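Local coordinates for phosphonate monoester hydrolase (Ruegeria pomeroyi, PDB 4UPK), which is an enzyme of the sulfatase family, within the alkaline phosphatase clan, at residues 386-394 / 426-434. Sequence-based numbering, arbitrary orientation.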
ATOM      1  N   GLU A 386      14.694  15.761  38.717  1.00 16.92           N
ATOM      2  CA  GLU A 386      13.858  15.069  39.702  1.00 16.78           C
ATOM      3  C   GLU A 386      12.397  14.898  39.248  1.00 22.26           C
ATOM      4  O   GLU A 386      11.655  14.121  39.855  1.00 21.27           O
ATOM      5  CB  GLU A 386      13.913  15.799  41.064  1.00 17.97           C
ATOM      6  CG  GLU A 386      15.306  15.937  41.670  1.00 27.14           C
ATOM      7  CD  GLU A 386      16.069  14.692  42.110  1.00 47.45           C
ATOM      8  OE1 GLU A 386      15.464  13.598  42.182  1.00 34.92           O
ATOM      9  OE2 GLU A 386      17.276  14.824  42.422  1.00 41.57           O
ATOM     10  N   ALA A 387      11.984  15.630  38.190  1.00 20.08           N
ATOM     11  CA  ALA A 387      10.628  15.556  37.628  1.00 19.94           C
ATOM     12  C   ALA A 387      10.347  14.160  37.049  1.00 21.64           C
ATOM     13  O   ALA A 387      11.285  13.537  36.558  1.00 21.54           O
ATOM     14  CB  ALA A 387      10.463  16.604  36.536  1.00 21.17           C
ATOM     15  N   PRO A 388       9.090  13.641  37.083  1.00 17.38           N
ATOM     16  CA  PRO A 388       8.833  12.312  36.482  1.00 16.18           C
ATOM     17  C   PRO A 388       8.991  12.339  34.962  1.00 21.07           C
ATOM     18  O   PRO A 388       8.369  13.145  34.263  1.00 20.58           O
ATOM     19  CB  PRO A 388       7.373  11.998  36.881  1.00 16.63           C
ATOM     20  CG  PRO A 388       7.017  12.997  37.912  1.00 21.26           C
ATOM     21  CD  PRO A 388       7.844  14.216  37.625  1.00 17.58           C
ATOM     22  N   THR A 389       9.859  11.474  34.463  1.00 18.67           N
ATOM     23  CA  THR A 389      10.109  11.322  33.030  1.00 17.73           C
ATOM     24  C   THR A 389       9.748   9.901  32.648  1.00 18.34           C
ATOM     25  O   THR A 389       9.747   9.008  33.499  1.00 15.00           O
ATOM     26  CB  THR A 389      11.519  11.815  32.599  1.00 24.53           C
ATOM     27  OG1 THR A 389      12.523  11.048  33.248  1.00 22.83           O
ATOM     28  CG2 THR A 389      11.745  13.314  32.872  1.00 18.85           C
ATOM     29  N   GLU A 390       9.373   9.708  31.375  1.00 15.18           N
ATOM     30  CA  GLU A 390       8.928   8.429  30.849  1.00 13.18           C
ATOM     31  C   GLU A 390       9.742   8.018  29.645  1.00 15.34           C
ATOM     32  O   GLU A 390      10.286   8.868  28.951  1.00 12.27           O
ATOM     33  CB  GLU A 390       7.433   8.506  30.512  1.00 14.01           C
ATOM     34  CG  GLU A 390       6.553   8.564  31.749  1.00 14.70           C
ATOM     35  CD  GLU A 390       5.074   8.699  31.509  1.00 13.31           C
ATOM     36  OE1 GLU A 390       4.692   8.875  30.336  1.00 11.48           O
ATOM     37  OE2 GLU A 390       4.294   8.638  32.487  1.00  5.87           O
ATOM     38  N   SER A 391       9.812   6.696  29.394  1.00 12.87           N
ATOM     39  CA  SER A 391      10.584   6.105  28.293  1.00 11.69           C
ATOM     40  C   SER A 391      10.156   6.625  26.911  1.00 16.81           C
ATOM     41  O   SER A 391      10.963   6.661  25.981  1.00 16.43           O
ATOM     42  CB  SER A 391      10.507   4.581  28.364  1.00 11.27           C
ATOM     43  OG  SER A 391       9.165   4.140  28.262  1.00 14.73           O
ATOM     44  N   ILE A 392       8.878   7.045  26.797  1.00 14.14           N
ATOM     45  CA  ILE A 392       8.260   7.591  25.586  1.00 13.44           C
ATOM     46  C   ILE A 392       8.738   9.011  25.253  1.00 16.87           C
ATOM     47  O   ILE A 392       8.482   9.491  24.157  1.00 14.19           O
ATOM     48  CB  ILE A 392       6.716   7.491  25.679  1.00 16.22           C
ATOM     49  CG1 ILE A 392       6.163   8.273  26.901  1.00 15.48           C
ATOM     50  CG2 ILE A 392       6.281   6.026  25.669  1.00 16.21           C
ATOM     51  CD1 ILE A 392       4.692   8.590  26.835  1.00  8.39           C
ATOM     52  N   ASP A 393       9.452   9.666  26.195  1.00 15.48           N
ATOM     53  CA  ASP A 393      10.010  11.014  26.041  1.00 15.15           C
ATOM     54  C   ASP A 393      11.324  11.038  25.248  1.00 17.33           C
ATOM     55  O   ASP A 393      11.802  12.112  24.894  1.00 14.05           O
ATOM     56  CB  ASP A 393      10.246  11.649  27.425  1.00 15.80           C
ATOM     57  CG  ASP A 393       9.016  11.851  28.284  1.00 18.78           C
ATOM     58  OD1 ASP A 393       7.876  11.810  27.730  1.00 17.69           O
ATOM     59  OD2 ASP A 393       9.180  12.056  29.502  1.00 24.80           O
ATOM     60  N   LEU A 394      11.907   9.866  24.965  1.00 16.02           N
ATOM     61  CA  LEU A 394      13.194   9.793  24.272  1.00 16.21           C
ATOM     62  C   LEU A 394      13.111  10.103  22.773  1.00 19.64           C
ATOM     63  O   LEU A 394      13.833  10.981  22.299  1.00 18.80           O
ATOM     64  CB  LEU A 394      13.891   8.463  24.584  1.00 16.17           C
ATOM     65  CG  LEU A 394      14.787   8.404  25.835  1.00 20.19           C
ATOM     66  CD1 LEU A 394      14.050   8.768  27.106  1.00 21.23           C
ATOM     67  CD2 LEU A 394      15.339   7.017  26.011  1.00 20.76           C
ATOM     68  N   ASP A 426       3.825  22.977  32.542  1.00 30.69           N
ATOM     69  CA  ASP A 426       2.732  22.020  32.361  1.00 28.78           C
ATOM     70  C   ASP A 426       3.252  20.546  32.273  1.00 29.48           C
ATOM     71  O   ASP A 426       2.580  19.678  31.707  1.00 28.17           O
ATOM     72  CB  ASP A 426       1.903  22.410  31.124  1.00 31.42           C
ATOM     73  CG  ASP A 426       2.660  22.378  29.791  1.00 50.67           C
ATOM     74  OD1 ASP A 426       3.931  22.324  29.812  1.00 50.74           O
ATOM     75  OD2 ASP A 426       1.990  22.432  28.727  1.00 58.93           O
ATOM     76  N   TRP A 427       4.446  20.283  32.849  1.00 24.22           N
ATOM     77  CA  TRP A 427       5.062  18.953  32.844  1.00 22.82           C
ATOM     78  C   TRP A 427       4.286  17.980  33.711  1.00 27.42           C
ATOM     79  O   TRP A 427       3.490  18.378  34.557  1.00 27.90           O
ATOM     80  CB  TRP A 427       6.546  19.020  33.285  1.00 20.27           C
ATOM     81  CG  TRP A 427       7.333  17.793  32.920  1.00 19.78           C
ATOM     82  CD1 TRP A 427       7.716  16.781  33.758  1.00 22.08           C
ATOM     83  CD2 TRP A 427       7.768  17.412  31.604  1.00 19.04           C
ATOM     84  NE1 TRP A 427       8.313  15.771  33.038  1.00 20.89           N
ATOM     85  CE2 TRP A 427       8.363  16.134  31.712  1.00 22.38           C
ATOM     86  CE3 TRP A 427       7.682  18.011  30.338  1.00 19.88           C
ATOM     87  CZ2 TRP A 427       8.903  15.462  30.599  1.00 20.92           C
ATOM     88  CZ3 TRP A 427       8.201  17.343  29.241  1.00 20.59           C
ATOM     89  CH2 TRP A 427       8.818  16.089  29.377  1.00 20.40           C
ATOM     90  N   ARG A 428       4.549  16.700  33.504  1.00 23.68           N
ATOM     91  CA  ARG A 428       4.023  15.543  34.224  1.00 22.44           C
ATOM     92  C   ARG A 428       4.119  15.723  35.729  1.00 23.28           C
ATOM     93  O   ARG A 428       5.137  16.229  36.194  1.00 23.61           O
ATOM     94  CB  ARG A 428       4.946  14.378  33.890  1.00 21.11           C
ATOM     95  CG  ARG A 428       4.220  13.148  33.532  1.00 26.84           C
ATOM     96  CD  ARG A 428       5.231  12.139  33.113  1.00 16.73           C
ATOM     97  NE  ARG A 428       5.150  11.960  31.676  1.00 15.89           N
ATOM     98  CZ  ARG A 428       6.118  12.250  30.822  1.00 19.24           C
ATOM     99  NH1 ARG A 428       7.284  12.720  31.259  1.00  6.54           N
ATOM    100  NH2 ARG A 428       5.948  12.035  29.527  1.00  6.95           N
ATOM    101  N   GLN A 429       3.099  15.280  36.489  1.00 18.75           N
ATOM    102  CA  GLN A 429       3.161  15.293  37.955  1.00 19.23           C
ATOM    103  C   GLN A 429       3.099  13.860  38.544  1.00 24.30           C
ATOM    104  O   GLN A 429       3.171  13.650  39.758  1.00 24.33           O
ATOM    105  CB  GLN A 429       2.144  16.256  38.557  1.00 20.42           C
ATOM    106  CG  GLN A 429       2.619  17.703  38.406  1.00 31.80           C
ATOM    107  CD  GLN A 429       1.727  18.673  39.107  1.00 53.88           C
ATOM    108  OE1 GLN A 429       0.813  19.252  38.507  1.00 56.30           O
ATOM    109  NE2 GLN A 429       1.983  18.882  40.391  1.00 40.12           N
ATOM    110  N   TYR A 430       2.996  12.882  37.641  1.00 19.70           N
ATOM    111  CA  TYR A 430       2.922  11.456  37.918  1.00 18.27           C
ATOM    112  C   TYR A 430       3.469  10.715  36.699  1.00 20.99           C
ATOM    113  O   TYR A 430       3.491  11.274  35.608  1.00 20.89           O
ATOM    114  CB  TYR A 430       1.451  11.022  38.186  1.00 18.62           C
ATOM    115  CG  TYR A 430       0.528  11.205  37.007  1.00 20.83           C
ATOM    116  CD1 TYR A 430       0.432  10.233  36.013  1.00 22.76           C
ATOM    117  CD2 TYR A 430      -0.219  12.366  36.859  1.00 22.29           C
ATOM    118  CE1 TYR A 430      -0.386  10.417  34.899  1.00 22.22           C
ATOM    119  CE2 TYR A 430      -1.045  12.559  35.754  1.00 23.53           C
ATOM    120  CZ  TYR A 430      -1.131  11.579  34.777  1.00 26.90           C
ATOM    121  OH  TYR A 430      -1.934  11.796  33.677  1.00 22.79           O
ATOM    122  N   SER A 431       3.867   9.454  36.869  1.00 14.95           N
ATOM    123  CA  SER A 431       4.304   8.616  35.753  1.00 12.16           C
ATOM    124  C   SER A 431       3.311   7.457  35.594  1.00 13.87           C
ATOM    125  O   SER A 431       2.559   7.118  36.515  1.00 13.20           O
ATOM    126  CB  SER A 431       5.751   8.143  35.926  1.00 14.98           C
ATOM    127  OG  SER A 431       5.876   7.248  37.019  1.00 20.40           O
ATOM    128  N   PHE A 432       3.264   6.898  34.403  1.00 10.87           N
ATOM    129  CA  PHE A 432       2.312   5.857  34.073  1.00 11.75           C
ATOM    130  C   PHE A 432       2.984   4.647  33.372  1.00 16.63           C
ATOM    131  O   PHE A 432       3.711   4.817  32.382  1.00 17.22           O
ATOM    132  CB  PHE A 432       1.208   6.490  33.186  1.00 13.27           C
ATOM    133  CG  PHE A 432       0.118   5.558  32.738  1.00 14.51           C
ATOM    134  CD1 PHE A 432      -0.998   5.333  33.538  1.00 15.91           C
ATOM    135  CD2 PHE A 432       0.180   4.943  31.495  1.00 16.23           C
ATOM    136  CE1 PHE A 432      -2.024   4.505  33.107  1.00 16.25           C
ATOM    137  CE2 PHE A 432      -0.845   4.121  31.063  1.00 18.04           C
ATOM    138  CZ  PHE A 432      -1.931   3.890  31.878  1.00 16.62           C
ATOM    139  N   SER A 433       2.692   3.440  33.859  1.00 11.31           N
ATOM    140  CA  SER A 433       3.200   2.192  33.278  1.00 10.95           C
ATOM    141  C   SER A 433       2.077   1.188  33.060  1.00 14.92           C
ATOM    142  O   SER A 433       1.066   1.245  33.734  1.00 15.51           O
ATOM    143  CB  SER A 433       4.300   1.573  34.148  1.00 14.07           C
ATOM    144  OG  SER A 433       5.363   2.490  34.325  1.00 20.42           O
ATOM    145  N   GLU A 434       2.261   0.278  32.115  1.00 12.69           N
ATOM    146  CA  GLU A 434       1.300  -0.765  31.779  1.00 12.14           C
ATOM    147  C   GLU A 434       1.977  -2.138  31.679  1.00 15.55           C
ATOM    148  O   GLU A 434       3.170  -2.244  31.374  1.00 13.48           O
ATOM    149  CB  GLU A 434       0.597  -0.459  30.446  1.00 12.79           C
ATOM    150  CG  GLU A 434      -0.352   0.720  30.478  1.00 14.80           C
ATOM    151  CD  GLU A 434      -1.021   0.961  29.143  1.00 18.93           C
ATOM    152  OE1 GLU A 434      -2.023   0.273  28.843  1.00 14.27           O
ATOM    153  OE2 GLU A 434      -0.454   1.724  28.333  1.00 13.18           O
TER
HETATM  154  O   HOH W   1       2.192  10.567  32.846  1.00 20.56           O
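Arg-428, Pro-388 and Glu-390 bury the most surface where segment 426-434 lies against segment 386-394. The Arg-428 guanidinium meets Asp-393 end-on, the two flat groups nearly coplanar at 23°. Arg-428 NH2 donates to OD1 of Asp-393 at 2.6 Å, and Arg-428 NH1 donates to OD2 of Asp-393 at 2.7 Å. Both oxygens use their syn lone pairs. The Arg-428 chain bends at chi3 (-108°), which turns its head out of line with the extended CA-to-CD part. Glu-390 lies over one face of the same guanidinium, the CG of Glu-390 3.7 Å from Arg-428 NE. Its OE1 forms a longer salt bridge to that NE and also hydrogen-bonds to Tyr-94 OH. Glu-390 OE2 accepts from the backbone N of Phe-432 at 2.8 Å, and a water joins OE2 to the carbonyl of Tyr-430.

The carbonyl O of Pro-388 takes two donors from opposite faces of its plane. Trp-427 NE1 reaches Pro-388 O at 2.9 Å, and Arg-428 NH1 reaches it at 3.2 Å in a fairly straight hydrogen bond (N-H...O 164°). The proline ring packs on backbone, with Pro-388 CD 3.7 Å from Arg-428 O.

Strand 388-390 belongs to the large mixed sheet, where it pairs with strand 70-76. Strand 431-436 edges the four-stranded antiparallel sheet within this chain. The contact therefore joins the two sheets through salt bridges between side chains and hydrogen bonds from side chains to backbone. Asp-393 OD2 also accepts from Glu-390 N, and OD1 from Arg-413 N, so the carboxylate is fixed on both oxygens. Two carboxylates around one guanidinium would be expected to keep Arg-428 charged and its rotation restricted.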